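DUF1611 domain-containing protein (Anabaena variabilis, PDB 2OBN) is of unknown function but pairs a Rossmann-like domain with a P-loop domain that probably binds a nucleotide. Local coordinates at residues 151-155 against 252-256; 176-182 against 339-344. The protein carries 2 engineered substitutions. All blocks are in the same frame, centred on the assembly; numbering follows the deposited sequence.

Both interactions lie in the P-loop domain of the chain. Interaction 1 joins the start of strand 153-159 to the loop that leads into strand 256-262, its neighbour in the parallel sheet. Interaction 2 packs the end of helix 166-179 against helix 340-347. Strand 153-159 and helix 166-179 follow each other in the chain, and in this family the turn between them is probably the P-loop itself. The two contacts have centres 15 Å apart and do not touch; their nearest atoms are about 6 Å apart. Helix 340-347 links them: it carries Asp340 and Leu343 of interaction 2, and it also touches Arg153, Val155 and Gln256 of interaction 1.

Interaction 1 of 2, residues 151-155 against 252-256; sequences PCRRV and SQPTQ
Arg154 meets residues 252-256 with both its backbone and its guanidinium group. Arg154 N donates to Thr255 OG1 at 2.8 Å, and the bond is nearly straight (166°). Arg154 O accepts from Thr255 N at 2.7 Å, on a lone pair, and weakly from Gln256 N. These bonds hold the loop beside the start of strand 153-159, where Val155 pairs with Gln256 in a parallel bridge. Val155 CA adds a CA-H contact to Gln256 O at 3.3 Å. Thr255 OG1 also donates to Gln256 OE1, at 2.6 Å, while Gln256 NE2 bonds to Asn349 OD1.

The Arg154 chain bends at chi3 (-59°), which brings the guanidinium side-on to the loop. NE and NH2 both grip Gln253 O; Arg154 NH2 lies 2.9 Å from Gln253 O. NE makes a further weak bond to Ser252 O, and NH1 a weak one to Leu150 O. One face of the guanidinium lies under Thr255 CG2, which comes to 3.5 Å from Arg154 NH2.

A leucine at Arg154 would probably leave Ser252 O, at the end of helix 245-252, and Gln253 O just after it without these donors. A positive group is probably well suited to carbonyls at and just past a helix C-terminus. Its bonds, with those of the main chain, tie that end to the parallel sheet of the P-loop domain.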
ATOM      1  N   PRO B 151      19.276   3.342  16.928  1.00 42.68           N
ATOM      2  CA  PRO B 151      20.288   4.367  17.177  1.00 43.17           C
ATOM      3  C   PRO B 151      20.801   5.043  15.928  1.00 41.94           C
ATOM      4  O   PRO B 151      21.251   6.175  15.983  1.00 43.76           O
ATOM      5  CB  PRO B 151      21.428   3.566  17.829  1.00 43.98           C
ATOM      6  CG  PRO B 151      21.321   2.201  17.185  1.00 44.81           C
ATOM      7  CD  PRO B 151      19.839   1.973  17.040  1.00 42.86           C
ATOM      8  N   CYS B 152      20.740   4.343  14.811  1.00 42.04           N
ATOM      9  CA  CYS B 152      21.210   4.858  13.541  1.00 41.25           C
ATOM     10  C   CYS B 152      20.324   5.942  12.951  1.00 40.53           C
ATOM     11  O   CYS B 152      19.164   6.076  13.301  1.00 40.23           O
ATOM     12  CB  CYS B 152      21.239   3.713  12.532  1.00 40.79           C
ATOM     13  SG  CYS B 152      19.607   3.028  12.154  1.00 44.49           S
ATOM     14  N   ARG B 153      20.904   6.731  12.062  1.00 41.12           N
ATOM     15  CA  ARG B 153      20.115   7.675  11.264  1.00 41.38           C
ATOM     16  C   ARG B 153      19.414   6.841  10.195  1.00 39.90           C
ATOM     17  O   ARG B 153      19.932   5.794   9.764  1.00 38.03           O
ATOM     18  CB  ARG B 153      20.985   8.751  10.623  1.00 40.55           C
ATOM     19  CG  ARG B 153      21.346   9.896  11.564  1.00 43.35           C
ATOM     20  CD  ARG B 153      22.156  10.939  10.817  1.00 50.53           C
ATOM     21  NE  ARG B 153      22.140  12.250  11.471  1.00 50.67           N
ATOM     22  CZ  ARG B 153      22.900  12.598  12.501  1.00 54.01           C
ATOM     23  NH1 ARG B 153      23.751  11.740  13.052  1.00 59.70           N
ATOM     24  NH2 ARG B 153      22.788  13.817  13.003  1.00 58.74           N
ATOM     25  N   ARG B 154      18.222   7.287   9.813  1.00 38.67           N
ATOM     26  CA  ARG B 154      17.412   6.617   8.812  1.00 37.89           C
ATOM     27  C   ARG B 154      16.940   7.681   7.824  1.00 38.73           C
ATOM     28  O   ARG B 154      16.061   8.490   8.124  1.00 39.21           O
ATOM     29  CB  ARG B 154      16.264   5.870   9.468  1.00 36.39           C
ATOM     30  CG  ARG B 154      16.757   4.828  10.478  1.00 36.95           C
ATOM     31  CD  ARG B 154      15.668   4.180  11.251  1.00 35.57           C
ATOM     32  NE  ARG B 154      14.862   5.128  12.011  1.00 36.80           N
ATOM     33  CZ  ARG B 154      15.193   5.664  13.183  1.00 38.64           C
ATOM     34  NH1 ARG B 154      16.336   5.359  13.780  1.00 43.34           N
ATOM     35  NH2 ARG B 154      14.354   6.521  13.771  1.00 37.55           N
ATOM     36  N   VAL B 155      17.576   7.667   6.654  1.00 39.08           N
ATOM     37  CA  VAL B 155      17.360   8.639   5.605  1.00 38.64           C
ATOM     38  C   VAL B 155      16.607   8.013   4.445  1.00 38.82           C
ATOM     39  O   VAL B 155      17.081   7.051   3.829  1.00 37.73           O
ATOM     40  CB  VAL B 155      18.715   9.179   5.067  1.00 39.90           C
ATOM     41  CG1 VAL B 155      18.493  10.364   4.120  1.00 36.99           C
ATOM     42  CG2 VAL B 155      19.643   9.578   6.232  1.00 41.21           C
ATOM     43  N   SER B 252      10.009   2.795   8.159  1.00 38.82           N
ATOM     44  CA  SER B 252      11.385   3.180   8.460  1.00 37.62           C
ATOM     45  C   SER B 252      11.520   4.221   9.546  1.00 38.17           C
ATOM     46  O   SER B 252      12.612   4.375  10.069  1.00 39.79           O
ATOM     47  CB  SER B 252      12.092   3.685   7.204  1.00 38.14           C
ATOM     48  OG  SER B 252      11.530   4.896   6.724  1.00 39.01           O
ATOM     49  N   GLN B 253      10.444   4.938   9.881  1.00 39.00           N
ATOM     50  CA  GLN B 253      10.488   5.982  10.923  1.00 39.76           C
ATOM     51  C   GLN B 253      11.707   6.874  10.662  1.00 40.06           C
ATOM     52  O   GLN B 253      12.572   7.032  11.517  1.00 39.13           O
ATOM     53  CB  GLN B 253      10.555   5.335  12.310  1.00 38.85           C
ATOM     54  CG  GLN B 253       9.340   4.483  12.653  1.00 41.31           C
ATOM     55  CD  GLN B 253       8.106   5.314  13.018  1.00 43.59           C
ATOM     56  OE1 GLN B 253       8.066   5.943  14.077  1.00 42.27           O
ATOM     57  NE2 GLN B 253       7.084   5.271  12.175  1.00 38.08           N
ATOM     58  N   PRO B 254      11.760   7.494   9.477  1.00 38.80           N
ATOM     59  CA  PRO B 254      12.995   8.192   9.104  1.00 37.86           C
ATOM     60  C   PRO B 254      13.379   9.342  10.024  1.00 37.62           C
ATOM     61  O   PRO B 254      12.506  10.011  10.593  1.00 37.88           O
ATOM     62  CB  PRO B 254      12.687   8.723   7.688  1.00 38.96           C
ATOM     63  CG  PRO B 254      11.179   8.737   7.565  1.00 36.87           C
ATOM     64  CD  PRO B 254      10.683   7.661   8.483  1.00 39.84           C
ATOM     65  N   THR B 255      14.684   9.568  10.155  1.00 37.13           N
ATOM     66  CA  THR B 255      15.211  10.701  10.942  1.00 37.01           C
ATOM     67  C   THR B 255      15.357  11.947  10.040  1.00 35.79           C
ATOM     68  O   THR B 255      15.200  13.074  10.503  1.00 36.99           O
ATOM     69  CB  THR B 255      16.531  10.332  11.641  1.00 36.09           C
ATOM     70  OG1 THR B 255      17.452   9.808  10.682  1.00 34.89           O
ATOM     71  CG2 THR B 255      16.283   9.275  12.694  1.00 34.04           C
ATOM     72  N   GLN B 256      15.657  11.735   8.763  1.00 36.06           N
ATOM     73  CA  GLN B 256      15.750  12.823   7.775  1.00 37.58           C
ATOM     74  C   GLN B 256      15.210  12.362   6.421  1.00 38.46           C
ATOM     75  O   GLN B 256      15.261  11.172   6.087  1.00 38.94           O
ATOM     76  CB  GLN B 256      17.199  13.293   7.545  1.00 37.71           C
ATOM     77  CG  GLN B 256      17.940  13.912   8.735  1.00 37.34           C
ATOM     78  CD  GLN B 256      18.415  12.900   9.758  1.00 36.39           C
ATOM     79  OE1 GLN B 256      18.643  11.731   9.439  1.00 40.48           O
ATOM     80  NE2 GLN B 256      18.559  13.343  11.004  1.00 32.58           N
TER

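Interaction 2 of 2, residues 176-182 against 339-344; sequences AAKLRGW and ADVLLD
Arg180 reaches across to two aspartates on helix 340-347. Its guanidinium presents its edge to both, and each carboxylate is turned steeply against it. The planes are 77° apart for Asp344 and 83° for Asp340. NH1 and NH2 both close end-on on one oxygen, Asp344 OD1, with Arg180 NH2 at 2.9 Å from it. NH2 comes nearly in line with the C-O bond, whereas NH1 comes from above the carboxylate plane. Arg180 NH1 also bonds to Asp340 OD1 at 3.2 Å, again from above that carboxylate. The three residues form a salt-bridge network, so the positive charge is probably shared between two acids one helical turn apart.

Leu343 packs beside these charged groups. With CG anti to the backbone N (chi1 178°), the Leu343 side chain carries CD2 against the backbone of Ala177. Leu343 CD2 lies 3.5 Å from Ala177 N and 3.9 Å from Ala176 CB. Leu343 CD2 also reaches Trp182 CZ3, at 4.0 Å. The Leu343 side chain runs past those of Arg180 and Trp182, pointing opposite to each. Ala176 CB touches Ala339 CB at 4.0 Å, and these small residues probably allow the close approach, with Ala176 CA 6.2 Å from Ala339 CA.

Helix 166-179 ends here in a Schellman motif, with Gly181 as its C-prime residue. Ala339 also touches Leu173 of that helix and Val334 of helix 334-337. Helix 340-347 continues toward Val155 of strand 153-159.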
ATOM      1  N   ALA B 176      29.032   8.314  -0.216  1.00 36.37           N
ATOM      2  CA  ALA B 176      29.664   9.479   0.431  1.00 37.01           C
ATOM      3  C   ALA B 176      29.861   9.236   1.920  1.00 37.41           C
ATOM      4  O   ALA B 176      30.911   9.571   2.461  1.00 38.68           O
ATOM      5  CB  ALA B 176      28.843  10.736   0.225  1.00 35.89           C
ATOM      6  N   ALA B 177      28.851   8.676   2.582  1.00 37.01           N
ATOM      7  CA  ALA B 177      28.973   8.344   4.010  1.00 38.35           C
ATOM      8  C   ALA B 177      30.070   7.304   4.256  1.00 38.30           C
ATOM      9  O   ALA B 177      30.788   7.380   5.261  1.00 38.31           O
ATOM     10  CB  ALA B 177      27.665   7.849   4.547  1.00 37.83           C
ATOM     11  N   LYS B 178      30.179   6.327   3.355  1.00 39.23           N
ATOM     12  CA  LYS B 178      31.213   5.280   3.455  1.00 40.07           C
ATOM     13  C   LYS B 178      32.613   5.871   3.277  1.00 37.91           C
ATOM     14  O   LYS B 178      33.573   5.501   3.985  1.00 36.87           O
ATOM     15  CB  LYS B 178      30.991   4.188   2.391  1.00 40.23           C
ATOM     16  CG  LYS B 178      31.950   3.012   2.542  1.00 44.00           C
ATOM     17  CD  LYS B 178      31.763   1.914   1.505  1.00 45.31           C
ATOM     18  CE  LYS B 178      32.792   0.800   1.781  1.00 54.05           C
ATOM     19  NZ  LYS B 178      32.783  -0.321   0.793  1.00 55.35           N
ATOM     20  N   LEU B 179      32.727   6.771   2.311  1.00 36.28           N
ATOM     21  CA  LEU B 179      33.996   7.412   1.994  1.00 38.25           C
ATOM     22  C   LEU B 179      34.515   8.206   3.180  1.00 37.81           C
ATOM     23  O   LEU B 179      35.735   8.273   3.418  1.00 36.11           O
ATOM     24  CB  LEU B 179      33.851   8.325   0.762  1.00 37.63           C
ATOM     25  CG  LEU B 179      35.131   8.955   0.208  1.00 42.22           C
ATOM     26  CD1 LEU B 179      36.111   7.926  -0.327  1.00 42.42           C
ATOM     27  CD2 LEU B 179      34.776   9.909  -0.890  1.00 43.70           C
ATOM     28  N   ARG B 180      33.584   8.783   3.934  1.00 37.48           N
ATOM     29  CA  ARG B 180      33.935   9.605   5.082  1.00 37.73           C
ATOM     30  C   ARG B 180      34.064   8.865   6.403  1.00 36.95           C
ATOM     31  O   ARG B 180      34.247   9.502   7.437  1.00 35.08           O
ATOM     32  CB  ARG B 180      33.008  10.816   5.150  1.00 38.61           C
ATOM     33  CG  ARG B 180      33.352  11.780   4.011  1.00 41.53           C
ATOM     34  CD  ARG B 180      32.318  12.819   3.805  1.00 47.50           C
ATOM     35  NE  ARG B 180      32.083  13.636   4.987  1.00 51.94           N
ATOM     36  CZ  ARG B 180      31.155  14.589   5.055  1.00 49.98           C
ATOM     37  NH1 ARG B 180      30.376  14.851   4.004  1.00 51.90           N
ATOM     38  NH2 ARG B 180      31.015  15.281   6.173  1.00 47.97           N
ATOM     39  N   GLY B 181      33.979   7.534   6.364  1.00 37.05           N
ATOM     40  CA  GLY B 181      34.233   6.709   7.538  1.00 36.71           C
ATOM     41  C   GLY B 181      33.075   6.227   8.356  1.00 36.94           C
ATOM     42  O   GLY B 181      33.281   5.626   9.407  1.00 37.62           O
ATOM     43  N   TRP B 182      31.865   6.504   7.904  1.00 39.25           N
ATOM     44  CA  TRP B 182      30.684   6.019   8.586  1.00 40.82           C
ATOM     45  C   TRP B 182      30.368   4.586   8.163  1.00 39.91           C
ATOM     46  O   TRP B 182      30.636   4.183   7.024  1.00 39.24           O
ATOM     47  CB  TRP B 182      29.465   6.895   8.288  1.00 43.52           C
ATOM     48  CG  TRP B 182      29.370   8.133   9.116  1.00 45.53           C
ATOM     49  CD1 TRP B 182      29.021   8.201  10.421  1.00 48.49           C
ATOM     50  CD2 TRP B 182      29.568   9.481   8.688  1.00 48.51           C
ATOM     51  NE1 TRP B 182      29.009   9.501  10.851  1.00 49.65           N
ATOM     52  CE2 TRP B 182      29.339  10.312   9.803  1.00 49.35           C
ATOM     53  CE3 TRP B 182      29.911  10.067   7.476  1.00 47.90           C
ATOM     54  CZ2 TRP B 182      29.458  11.704   9.744  1.00 48.60           C
ATOM     55  CZ3 TRP B 182      30.024  11.454   7.418  1.00 49.45           C
ATOM     56  CH2 TRP B 182      29.795  12.253   8.546  1.00 47.65           C
ATOM     57  N   ALA B 339      27.672  14.086  -3.498  1.00 40.08           N
ATOM     58  CA  ALA B 339      26.643  14.076  -2.469  1.00 39.76           C
ATOM     59  C   ALA B 339      26.984  14.781  -1.158  1.00 40.87           C
ATOM     60  O   ALA B 339      26.108  14.871  -0.287  1.00 40.80           O
ATOM     61  CB  ALA B 339      26.254  12.631  -2.177  1.00 40.11           C
ATOM     62  N   ASP B 340      28.217  15.276  -0.993  1.00 41.42           N
ATOM     63  CA  ASP B 340      28.633  15.848   0.316  1.00 43.02           C
ATOM     64  C   ASP B 340      27.757  16.983   0.850  1.00 42.57           C
ATOM     65  O   ASP B 340      27.511  17.066   2.054  1.00 43.57           O
ATOM     66  CB  ASP B 340      30.116  16.268   0.307  1.00 43.73           C
ATOM     67  CG  ASP B 340      31.082  15.078   0.434  1.00 44.51           C
ATOM     68  OD1 ASP B 340      30.707  14.014   0.966  1.00 44.84           O
ATOM     69  OD2 ASP B 340      32.240  15.219   0.019  1.00 50.29           O
ATOM     70  N   VAL B 341      27.300  17.853  -0.040  1.00 42.64           N
ATOM     71  CA  VAL B 341      26.403  18.952   0.332  1.00 42.85           C
ATOM     72  C   VAL B 341      25.141  18.427   1.045  1.00 42.06           C
ATOM     73  O   VAL B 341      24.710  19.014   2.030  1.00 43.20           O
ATOM     74  CB  VAL B 341      26.047  19.803  -0.918  1.00 43.87           C
ATOM     75  CG1 VAL B 341      24.855  20.715  -0.684  1.00 43.55           C
ATOM     76  CG2 VAL B 341      27.278  20.618  -1.358  1.00 46.06           C
ATOM     77  N   LEU B 342      24.575  17.317   0.574  1.00 41.11           N
ATOM     78  CA  LEU B 342      23.376  16.747   1.210  1.00 41.63           C
ATOM     79  C   LEU B 342      23.696  15.800   2.378  1.00 40.57           C
ATOM     80  O   LEU B 342      22.890  15.659   3.301  1.00 40.13           O
ATOM     81  CB  LEU B 342      22.478  16.076   0.173  1.00 41.08           C
ATOM     82  CG  LEU B 342      22.012  16.986  -0.966  1.00 44.21           C
ATOM     83  CD1 LEU B 342      21.115  16.211  -1.929  1.00 46.47           C
ATOM     84  CD2 LEU B 342      21.292  18.242  -0.462  1.00 45.80           C
ATOM     85  N   LEU B 343      24.866  15.158   2.350  1.00 41.36           N
ATOM     86  CA  LEU B 343      25.274  14.301   3.464  1.00 39.55           C
ATOM     87  C   LEU B 343      25.495  15.177   4.687  1.00 39.42           C
ATOM     88  O   LEU B 343      25.068  14.822   5.781  1.00 40.50           O
ATOM     89  CB  LEU B 343      26.530  13.495   3.150  1.00 39.29           C
ATOM     90  CG  LEU B 343      27.012  12.607   4.316  1.00 39.39           C
ATOM     91  CD1 LEU B 343      25.938  11.615   4.768  1.00 37.67           C
ATOM     92  CD2 LEU B 343      28.273  11.869   3.900  1.00 44.30           C
ATOM     93  N   ASP B 344      26.150  16.323   4.498  1.00 38.36           N
ATOM     94  CA  ASP B 344      26.337  17.283   5.585  1.00 37.86           C
ATOM     95  C   ASP B 344      24.982  17.720   6.146  1.00 38.84           C
ATOM     96  O   ASP B 344      24.826  17.813   7.357  1.00 38.44           O
ATOM     97  CB  ASP B 344      27.111  18.520   5.100  1.00 38.13           C
ATOM     98  CG  ASP B 344      28.562  18.215   4.759  1.00 42.09           C
ATOM     99  OD1 ASP B 344      29.056  17.163   5.189  1.00 41.68           O
ATOM    100  OD2 ASP B 344      29.231  19.039   4.082  1.00 45.83           O
TER
HETATM  101  O   HOH W   1      32.027  11.924   0.890  1.00 29.84           O